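Local coordinates for tRNA nucleotidyl transferase-related protein (Thermotoga maritima, PDB 3H38) that probably adds nucleotides of the CCA end to tRNA, as a class II CCA-adding enzyme that uses CTP, ATP and magnesium, at residues G207-Q219 with E298-I310. Sequence-based numbering, arbitrary orientation.
Sequences GYLERTTGPRLRQ and EVRDRYSLRRNLI
Arg302, at the end of helix 293-302, reaches Leu209 and Thr212 in the turn between helices 208-211 and 214-225. Its CG lies anti to the backbone N (chi1 173°), and the chain runs extended from there to NE. Beyond CB, CG is the first atom to meet the turn. It passes 4.1 Å from Gly214 CA and sits over the centre of one face of the Tyr303 ring. CZ comes 3.3 Å from Thr212 O. NH1 and NH2 grip Thr212 O together, end-on, with NH2 2.8 Å from Thr212 O and that oxygen close to the guanidinium plane. NH1 adds a weak bond to Leu209 O, bent to 115°. Leu217 CD2 comes obliquely to within 3.2 Å of NH1 of Arg302.

The helical turns at 214-219 and 298-302 lie at 83° to each other, both within a mostly helical part of the chain, with no strand between them. The turn at Thr212 falls in the family's probable RNA-binding region, and Thr212 lies about 6 Å, side chain to side chain, from the nucleotide-binding Asp174. Replacing Arg302 by an alanine would probably leave Thr212 O without its two guanidinium donors and take away the CG that packs on one face of Tyr303.

Gly214 lets the backbones close up, its CA 3.4 Å from Arg302 O in a CA-H...O contact. Gly214 O meets the edge of the Tyr303 ring, whose OH bonds to Leu246 O. Arg218 NH2 makes a weak bond to Ser304 O, while its NE pairs with Glu222.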
ATOM      1  N   GLY A 207       9.291 -15.455  16.281  1.00 39.18           N
ATOM      2  CA  GLY A 207      10.196 -15.283  15.146  1.00 24.52           C
ATOM      3  C   GLY A 207       9.604 -15.508  13.772  1.00 21.19           C
ATOM      4  O   GLY A 207      10.302 -15.609  12.770  1.00 44.80           O
ATOM      5  N   TYR A 208       8.296 -15.551  13.702  1.00 29.65           N
ATOM      6  CA  TYR A 208       7.688 -15.978  12.451  1.00 41.23           C
ATOM      7  C   TYR A 208       7.791 -14.977  11.297  1.00 40.12           C
ATOM      8  O   TYR A 208       7.997 -15.376  10.140  1.00 39.58           O
ATOM      9  CB  TYR A 208       6.297 -16.574  12.690  1.00 33.49           C
ATOM     10  CG  TYR A 208       6.428 -17.986  13.232  1.00 31.81           C
ATOM     11  CD1 TYR A 208       6.927 -19.013  12.431  1.00 30.91           C
ATOM     12  CD2 TYR A 208       6.097 -18.288  14.546  1.00 30.86           C
ATOM     13  CE1 TYR A 208       7.061 -20.312  12.919  1.00 34.43           C
ATOM     14  CE2 TYR A 208       6.230 -19.580  15.047  1.00 40.32           C
ATOM     15  CZ  TYR A 208       6.713 -20.590  14.227  1.00 45.23           C
ATOM     16  OH  TYR A 208       6.858 -21.871  14.720  1.00 49.73           O
ATOM     17  N   LEU A 209       7.721 -13.691  11.635  1.00 32.65           N
ATOM     18  CA  LEU A 209       7.924 -12.620  10.670  1.00 28.38           C
ATOM     19  C   LEU A 209       9.309 -12.743  10.004  1.00 43.98           C
ATOM     20  O   LEU A 209       9.412 -12.769   8.773  1.00 47.01           O
ATOM     21  CB  LEU A 209       7.738 -11.257  11.354  1.00 35.53           C
ATOM     22  CG  LEU A 209       6.370 -10.529  11.369  1.00 29.26           C
ATOM     23  CD1 LEU A 209       5.229 -11.382  10.921  1.00 33.15           C
ATOM     24  CD2 LEU A 209       6.065  -9.901  12.724  1.00 26.14           C
ATOM     25  N   GLU A 210      10.367 -12.849  10.810  1.00 38.52           N
ATOM     26  CA  GLU A 210      11.704 -13.056  10.264  1.00 39.33           C
ATOM     27  C   GLU A 210      11.781 -14.300   9.416  1.00 44.23           C
ATOM     28  O   GLU A 210      12.582 -14.363   8.482  1.00 45.19           O
ATOM     29  CB  GLU A 210      12.760 -13.175  11.357  1.00 28.91           C
ATOM     30  CG  GLU A 210      12.190 -13.466  12.693  1.00 50.49           C
ATOM     31  CD  GLU A 210      11.614 -12.219  13.297  1.00 53.53           C
ATOM     32  OE1 GLU A 210      10.651 -12.293  14.090  1.00 50.92           O
ATOM     33  OE2 GLU A 210      12.135 -11.155  12.943  1.00 54.46           O
ATOM     34  N   ARG A 211      10.994 -15.309   9.774  1.00 39.88           N
ATOM     35  CA  ARG A 211      11.038 -16.560   9.029  1.00 39.24           C
ATOM     36  C   ARG A 211      10.384 -16.408   7.668  1.00 36.52           C
ATOM     37  O   ARG A 211      10.659 -17.187   6.788  1.00 34.52           O
ATOM     38  CB  ARG A 211      10.392 -17.706   9.800  1.00 37.33           C
ATOM     39  CG  ARG A 211      11.363 -18.421  10.744  1.00 37.46           C
ATOM     40  CD  ARG A 211      10.621 -19.119  11.884  1.00 43.43           C
ATOM     41  NE  ARG A 211      10.437 -20.581  11.774  1.00 52.47           N
ATOM     42  CZ  ARG A 211      10.715 -21.355  10.718  1.00 58.33           C
ATOM     43  NH1 ARG A 211      10.495 -22.665  10.799  1.00 50.84           N
ATOM     44  NH2 ARG A 211      11.198 -20.849   9.580  1.00 60.03           N
ATOM     45  N   THR A 212       9.524 -15.401   7.491  1.00 40.35           N
ATOM     46  CA  THR A 212       8.953 -15.159   6.168  1.00 31.87           C
ATOM     47  C   THR A 212       9.860 -14.277   5.305  1.00 37.21           C
ATOM     48  O   THR A 212      10.754 -13.635   5.815  1.00 39.70           O
ATOM     49  CB  THR A 212       7.415 -14.740   6.193  1.00 45.15           C
ATOM     50  OG1 THR A 212       7.170 -13.604   5.351  1.00 41.81           O
ATOM     51  CG2 THR A 212       6.943 -14.446   7.577  1.00 28.50           C
ATOM     52  N   THR A 213       9.669 -14.302   3.987  1.00 40.38           N
ATOM     53  CA  THR A 213      10.561 -13.578   3.090  1.00 36.40           C
ATOM     54  C   THR A 213      10.198 -12.102   3.056  1.00 43.16           C
ATOM     55  O   THR A 213       9.032 -11.733   3.228  1.00 37.03           O
ATOM     56  CB  THR A 213      10.542 -14.156   1.646  1.00 47.41           C
ATOM     57  OG1 THR A 213       9.287 -13.871   1.000  1.00 34.74           O
ATOM     58  CG2 THR A 213      10.774 -15.651   1.671  1.00 47.18           C
ATOM     59  N   GLY A 214      11.208 -11.268   2.841  1.00 43.64           N
ATOM     60  CA  GLY A 214      11.024  -9.836   2.719  1.00 41.13           C
ATOM     61  C   GLY A 214       9.939  -9.369   1.764  1.00 44.98           C
ATOM     62  O   GLY A 214       9.026  -8.630   2.158  1.00 42.96           O
ATOM     63  N   PRO A 215      10.037  -9.779   0.492  1.00 45.43           N
ATOM     64  CA  PRO A 215       9.112  -9.327  -0.561  1.00 41.86           C
ATOM     65  C   PRO A 215       7.638  -9.586  -0.246  1.00 40.01           C
ATOM     66  O   PRO A 215       6.772  -8.795  -0.642  1.00 36.46           O
ATOM     67  CB  PRO A 215       9.541 -10.160  -1.778  1.00 47.24           C
ATOM     68  CG  PRO A 215      10.994 -10.440  -1.544  1.00 41.53           C
ATOM     69  CD  PRO A 215      11.155 -10.574  -0.051  1.00 38.53           C
ATOM     70  N   ARG A 216       7.349 -10.684   0.444  1.00 33.03           N
ATOM     71  CA  ARG A 216       5.968 -11.008   0.741  1.00 38.91           C
ATOM     72  C   ARG A 216       5.487 -10.002   1.776  1.00 40.40           C
ATOM     73  O   ARG A 216       4.438  -9.387   1.642  1.00 46.81           O
ATOM     74  CB  ARG A 216       5.848 -12.460   1.223  1.00 38.49           C
ATOM     75  CG  ARG A 216       6.423 -13.508   0.225  1.00 27.66           C
ATOM     76  CD  ARG A 216       5.960 -14.951   0.575  1.00 30.24           C
ATOM     77  NE  ARG A 216       4.498 -14.991   0.645  1.00 44.29           N
ATOM     78  CZ  ARG A 216       3.785 -15.451   1.667  1.00 46.45           C
ATOM     79  NH1 ARG A 216       2.453 -15.401   1.594  1.00 51.04           N
ATOM     80  NH2 ARG A 216       4.383 -15.972   2.744  1.00 34.57           N
ATOM     81  N   LEU A 217       6.307  -9.810   2.794  1.00 41.78           N
ATOM     82  CA  LEU A 217       6.046  -8.863   3.854  1.00 31.54           C
ATOM     83  C   LEU A 217       5.919  -7.429   3.300  1.00 37.59           C
ATOM     84  O   LEU A 217       5.015  -6.676   3.685  1.00 26.56           O
ATOM     85  CB  LEU A 217       7.195  -8.944   4.853  1.00 28.56           C
ATOM     86  CG  LEU A 217       7.133  -9.655   6.213  1.00 24.26           C
ATOM     87  CD1 LEU A 217       6.015 -10.631   6.334  1.00 23.73           C
ATOM     88  CD2 LEU A 217       8.484 -10.294   6.534  1.00 28.80           C
ATOM     89  N   ARG A 218       6.814  -7.052   2.388  1.00 32.31           N
ATOM     90  CA  ARG A 218       6.809  -5.688   1.889  1.00 31.90           C
ATOM     91  C   ARG A 218       5.470  -5.454   1.229  1.00 40.58           C
ATOM     92  O   ARG A 218       4.823  -4.405   1.394  1.00 47.60           O
ATOM     93  CB  ARG A 218       7.958  -5.459   0.898  1.00 35.23           C
ATOM     94  CG  ARG A 218       7.790  -4.244   0.012  1.00 31.71           C
ATOM     95  CD  ARG A 218       9.072  -3.825  -0.701  1.00 29.15           C
ATOM     96  NE  ARG A 218       8.777  -2.726  -1.614  1.00 37.10           N
ATOM     97  CZ  ARG A 218       9.674  -2.113  -2.384  1.00 34.99           C
ATOM     98  NH1 ARG A 218       9.304  -1.125  -3.176  1.00 36.92           N
ATOM     99  NH2 ARG A 218      10.933  -2.488  -2.373  1.00 28.70           N
ATOM    100  N   GLN A 219       5.028  -6.455   0.491  1.00 30.14           N
ATOM    101  CA  GLN A 219       3.840  -6.267  -0.277  1.00 23.68           C
ATOM    102  C   GLN A 219       2.615  -6.103   0.613  1.00 25.32           C
ATOM    103  O   GLN A 219       1.708  -5.334   0.284  1.00 26.98           O
ATOM    104  CB  GLN A 219       3.637  -7.405  -1.269  1.00 32.45           C
ATOM    105  CG  GLN A 219       2.401  -7.158  -2.110  1.00 47.76           C
ATOM    106  CD  GLN A 219       1.548  -8.396  -2.270  1.00 71.68           C
ATOM    107  OE1 GLN A 219       0.533  -8.567  -1.575  1.00 81.58           O
ATOM    108  NE2 GLN A 219       1.956  -9.280  -3.183  1.00 69.62           N
ATOM    109  N   GLU A 298      21.439  -4.951   5.944  1.00 37.73           N
ATOM    110  CA  GLU A 298      20.603  -6.093   6.306  1.00 42.47           C
ATOM    111  C   GLU A 298      19.174  -5.827   5.877  1.00 47.68           C
ATOM    112  O   GLU A 298      18.492  -6.684   5.308  1.00 45.79           O
ATOM    113  CB  GLU A 298      20.618  -6.308   7.821  1.00 52.88           C
ATOM    114  CG  GLU A 298      21.909  -6.888   8.374  1.00 72.12           C
ATOM    115  CD  GLU A 298      21.707  -7.637   9.691  1.00 84.22           C
ATOM    116  OE1 GLU A 298      20.545  -7.986  10.005  1.00 86.14           O
ATOM    117  OE2 GLU A 298      22.713  -7.886  10.401  1.00 87.47           O
ATOM    118  N   VAL A 299      18.723  -4.617   6.169  1.00 39.90           N
ATOM    119  CA  VAL A 299      17.381  -4.224   5.838  1.00 48.03           C
ATOM    120  C   VAL A 299      17.278  -3.885   4.355  1.00 39.81           C
ATOM    121  O   VAL A 299      16.331  -4.299   3.672  1.00 35.61           O
ATOM    122  CB  VAL A 299      16.918  -3.060   6.747  1.00 52.88           C
ATOM    123  CG1 VAL A 299      16.113  -2.067   5.966  1.00 55.83           C
ATOM    124  CG2 VAL A 299      16.145  -3.613   7.946  1.00 43.06           C
ATOM    125  N   ARG A 300      18.252  -3.142   3.842  1.00 38.29           N
ATOM    126  CA  ARG A 300      18.233  -2.839   2.419  1.00 46.58           C
ATOM    127  C   ARG A 300      18.041  -4.122   1.600  1.00 44.13           C
ATOM    128  O   ARG A 300      17.321  -4.131   0.616  1.00 41.25           O
ATOM    129  CB  ARG A 300      19.516  -2.139   1.979  1.00 45.95           C
ATOM    130  CG  ARG A 300      19.579  -1.949   0.466  1.00 44.94           C
ATOM    131  CD  ARG A 300      20.988  -1.704   0.017  1.00 41.96           C
ATOM    132  NE  ARG A 300      21.847  -2.827   0.367  1.00 55.35           N
ATOM    133  CZ  ARG A 300      23.146  -2.718   0.629  1.00 58.05           C
ATOM    134  NH1 ARG A 300      23.860  -3.801   0.931  1.00 55.95           N
ATOM    135  NH2 ARG A 300      23.726  -1.525   0.597  1.00 53.95           N
ATOM    136  N   ASP A 301      18.689  -5.203   2.015  1.00 34.33           N
ATOM    137  CA  ASP A 301      18.679  -6.426   1.223  1.00 44.28           C
ATOM    138  C   ASP A 301      17.446  -7.268   1.468  1.00 45.38           C
ATOM    139  O   ASP A 301      16.993  -7.944   0.553  1.00 37.21           O
ATOM    140  CB  ASP A 301      19.927  -7.289   1.490  1.00 47.20           C
ATOM    141  CG  ASP A 301      21.207  -6.720   0.856  1.00 55.66           C
ATOM    142  OD1 ASP A 301      21.128  -5.980  -0.159  1.00 50.88           O
ATOM    143  OD2 ASP A 301      22.302  -7.033   1.381  1.00 61.95           O
ATOM    144  N   ARG A 302      16.919  -7.255   2.694  1.00 44.35           N
ATOM    145  CA  ARG A 302      15.785  -8.117   3.031  1.00 42.79           C
ATOM    146  C   ARG A 302      14.515  -7.705   2.274  1.00 45.07           C
ATOM    147  O   ARG A 302      13.892  -8.513   1.571  1.00 46.92           O
ATOM    148  CB  ARG A 302      15.548  -8.156   4.545  1.00 32.12           C
ATOM    149  CG  ARG A 302      14.283  -8.898   4.969  1.00 29.27           C
ATOM    150  CD  ARG A 302      14.419  -9.500   6.361  1.00 36.55           C
ATOM    151  NE  ARG A 302      13.138  -9.881   6.972  1.00 43.50           N
ATOM    152  CZ  ARG A 302      12.515 -11.038   6.757  1.00 43.18           C
ATOM    153  NH1 ARG A 302      11.381 -11.308   7.382  1.00 38.67           N
ATOM    154  NH2 ARG A 302      13.030 -11.933   5.922  1.00 40.07           N
ATOM    155  N   TYR A 303      14.172  -6.439   2.378  1.00 38.80           N
ATOM    156  CA  TYR A 303      13.155  -5.796   1.590  1.00 39.03           C
ATOM    157  C   TYR A 303      13.990  -5.242   0.502  1.00 41.97           C
ATOM    158  O   TYR A 303      15.132  -5.079   0.708  1.00 59.97           O
ATOM    159  CB  TYR A 303      12.504  -4.733   2.425  1.00 34.90           C
ATOM    160  CG  TYR A 303      12.106  -5.301   3.723  1.00 29.74           C
ATOM    161  CD1 TYR A 303      12.786  -5.001   4.841  1.00 24.13           C
ATOM    162  CD2 TYR A 303      11.084  -6.206   3.814  1.00 33.62           C
ATOM    163  CE1 TYR A 303      12.441  -5.545   6.006  1.00 32.86           C
ATOM    164  CE2 TYR A 303      10.749  -6.750   4.970  1.00 27.38           C
ATOM    165  CZ  TYR A 303      11.410  -6.409   6.074  1.00 27.40           C
ATOM    166  OH  TYR A 303      11.088  -6.949   7.254  1.00 21.08           O
ATOM    167  N   SER A 304      13.525  -5.061  -0.699  1.00 35.94           N
ATOM    168  CA  SER A 304      14.504  -4.658  -1.705  1.00 47.03           C
ATOM    169  C   SER A 304      14.644  -3.176  -1.985  1.00 52.59           C
ATOM    170  O   SER A 304      14.170  -2.726  -2.982  1.00 51.76           O
ATOM    171  CB  SER A 304      14.291  -5.434  -2.986  1.00 54.55           C
ATOM    172  OG  SER A 304      14.550  -6.792  -2.767  1.00 59.77           O
ATOM    173  N   LEU A 305      15.362  -2.447  -1.137  1.00 48.45           N
ATOM    174  CA  LEU A 305      15.409  -0.985  -1.132  1.00 39.44           C
ATOM    175  C   LEU A 305      16.484  -0.403  -2.040  1.00 39.68           C
ATOM    176  O   LEU A 305      17.527  -1.026  -2.255  1.00 51.07           O
ATOM    177  CB  LEU A 305      15.605  -0.515   0.303  1.00 39.88           C
ATOM    178  CG  LEU A 305      14.645  -1.262   1.240  1.00 45.69           C
ATOM    179  CD1 LEU A 305      14.770  -0.794   2.710  1.00 34.35           C
ATOM    180  CD2 LEU A 305      13.162  -1.185   0.725  1.00 28.63           C
ATOM    181  N   ARG A 306      16.282   0.810  -2.514  1.00 40.00           N
ATOM    182  CA  ARG A 306      17.274   1.484  -3.308  1.00 33.41           C
ATOM    183  C   ARG A 306      18.503   1.669  -2.483  1.00 39.44           C
ATOM    184  O   ARG A 306      18.424   1.831  -1.310  1.00 43.28           O
ATOM    185  CB  ARG A 306      16.792   2.840  -3.706  1.00 30.80           C
ATOM    186  CG  ARG A 306      15.544   2.830  -4.473  1.00 48.73           C
ATOM    187  CD  ARG A 306      15.392   4.004  -5.387  1.00 58.73           C
ATOM    188  NE  ARG A 306      14.461   3.676  -6.458  1.00 71.82           N
ATOM    189  CZ  ARG A 306      14.276   4.389  -7.570  1.00 70.06           C
ATOM    190  NH1 ARG A 306      14.959   5.505  -7.785  1.00 57.01           N
ATOM    191  NH2 ARG A 306      13.391   3.982  -8.465  1.00 65.46           N
ATOM    192  N   ARG A 307      19.661   1.624  -3.105  1.00 41.21           N
ATOM    193  CA  ARG A 307      20.900   1.726  -2.342  1.00 50.37           C
ATOM    194  C   ARG A 307      21.092   3.130  -1.751  1.00 52.22           C
ATOM    195  O   ARG A 307      21.561   3.283  -0.625  1.00 56.10           O
ATOM    196  CB  ARG A 307      22.109   1.337  -3.213  1.00 65.07           C
ATOM    197  CG  ARG A 307      22.163  -0.140  -3.640  1.00 67.45           C
ATOM    198  CD  ARG A 307      23.472  -0.486  -4.362  1.00 71.81           C
ATOM    199  NE  ARG A 307      24.657  -0.347  -3.506  1.00 80.11           N
ATOM    200  CZ  ARG A 307      25.172  -1.328  -2.763  1.00 83.78           C
ATOM    201  NH1 ARG A 307      24.599  -2.526  -2.768  1.00 85.78           N
ATOM    202  NH2 ARG A 307      26.257  -1.115  -2.014  1.00 77.46           N
ATOM    203  N   ASN A 308      20.700   4.131  -2.499  1.00 51.73           N
ATOM    204  CA  ASN A 308      20.868   5.509  -2.120  1.00 54.90           C
ATOM    205  C   ASN A 308      20.011   5.946  -0.961  1.00 47.78           C
ATOM    206  O   ASN A 308      20.214   6.988  -0.450  1.00 54.15           O
ATOM    207  CB  ASN A 308      20.561   6.400  -3.315  1.00 62.56           C
ATOM    208  CG  ASN A 308      21.673   7.362  -3.622  1.00 80.75           C
ATOM    209  OD1 ASN A 308      21.603   8.546  -3.296  1.00 89.57           O
ATOM    210  ND2 ASN A 308      22.720   6.861  -4.248  1.00 78.88           N
ATOM    211  N   LEU A 309      19.016   5.163  -0.601  1.00 40.28           N
ATOM    212  CA  LEU A 309      17.982   5.575   0.339  1.00 41.70           C
ATOM    213  C   LEU A 309      18.554   5.969   1.691  1.00 43.32           C
ATOM    214  O   LEU A 309      18.080   6.931   2.328  1.00 37.70           O
ATOM    215  CB  LEU A 309      16.925   4.470   0.511  1.00 40.23           C
ATOM    216  CG  LEU A 309      15.875   4.753   1.588  1.00 38.60           C
ATOM    217  CD1 LEU A 309      14.902   5.907   1.176  1.00 42.30           C
ATOM    218  CD2 LEU A 309      15.141   3.487   2.014  1.00 29.21           C
ATOM    219  N   ILE A 310      19.567   5.223   2.129  1.00 36.79           N
ATOM    220  CA  ILE A 310      20.197   5.512   3.400  1.00 35.60           C
ATOM    221  C   ILE A 310      20.849   6.900   3.351  1.00 43.89           C
ATOM    222  O   ILE A 310      20.825   7.629   4.332  1.00 45.47           O
ATOM    223  CB  ILE A 310      21.183   4.427   3.823  1.00 41.84           C
ATOM    224  CG1 ILE A 310      21.473   4.535   5.326  1.00 42.53           C
ATOM    225  CG2 ILE A 310      22.464   4.495   2.983  1.00 46.30           C
ATOM    226  CD1 ILE A 310      20.242   4.449   6.209  1.00 35.18           C
TER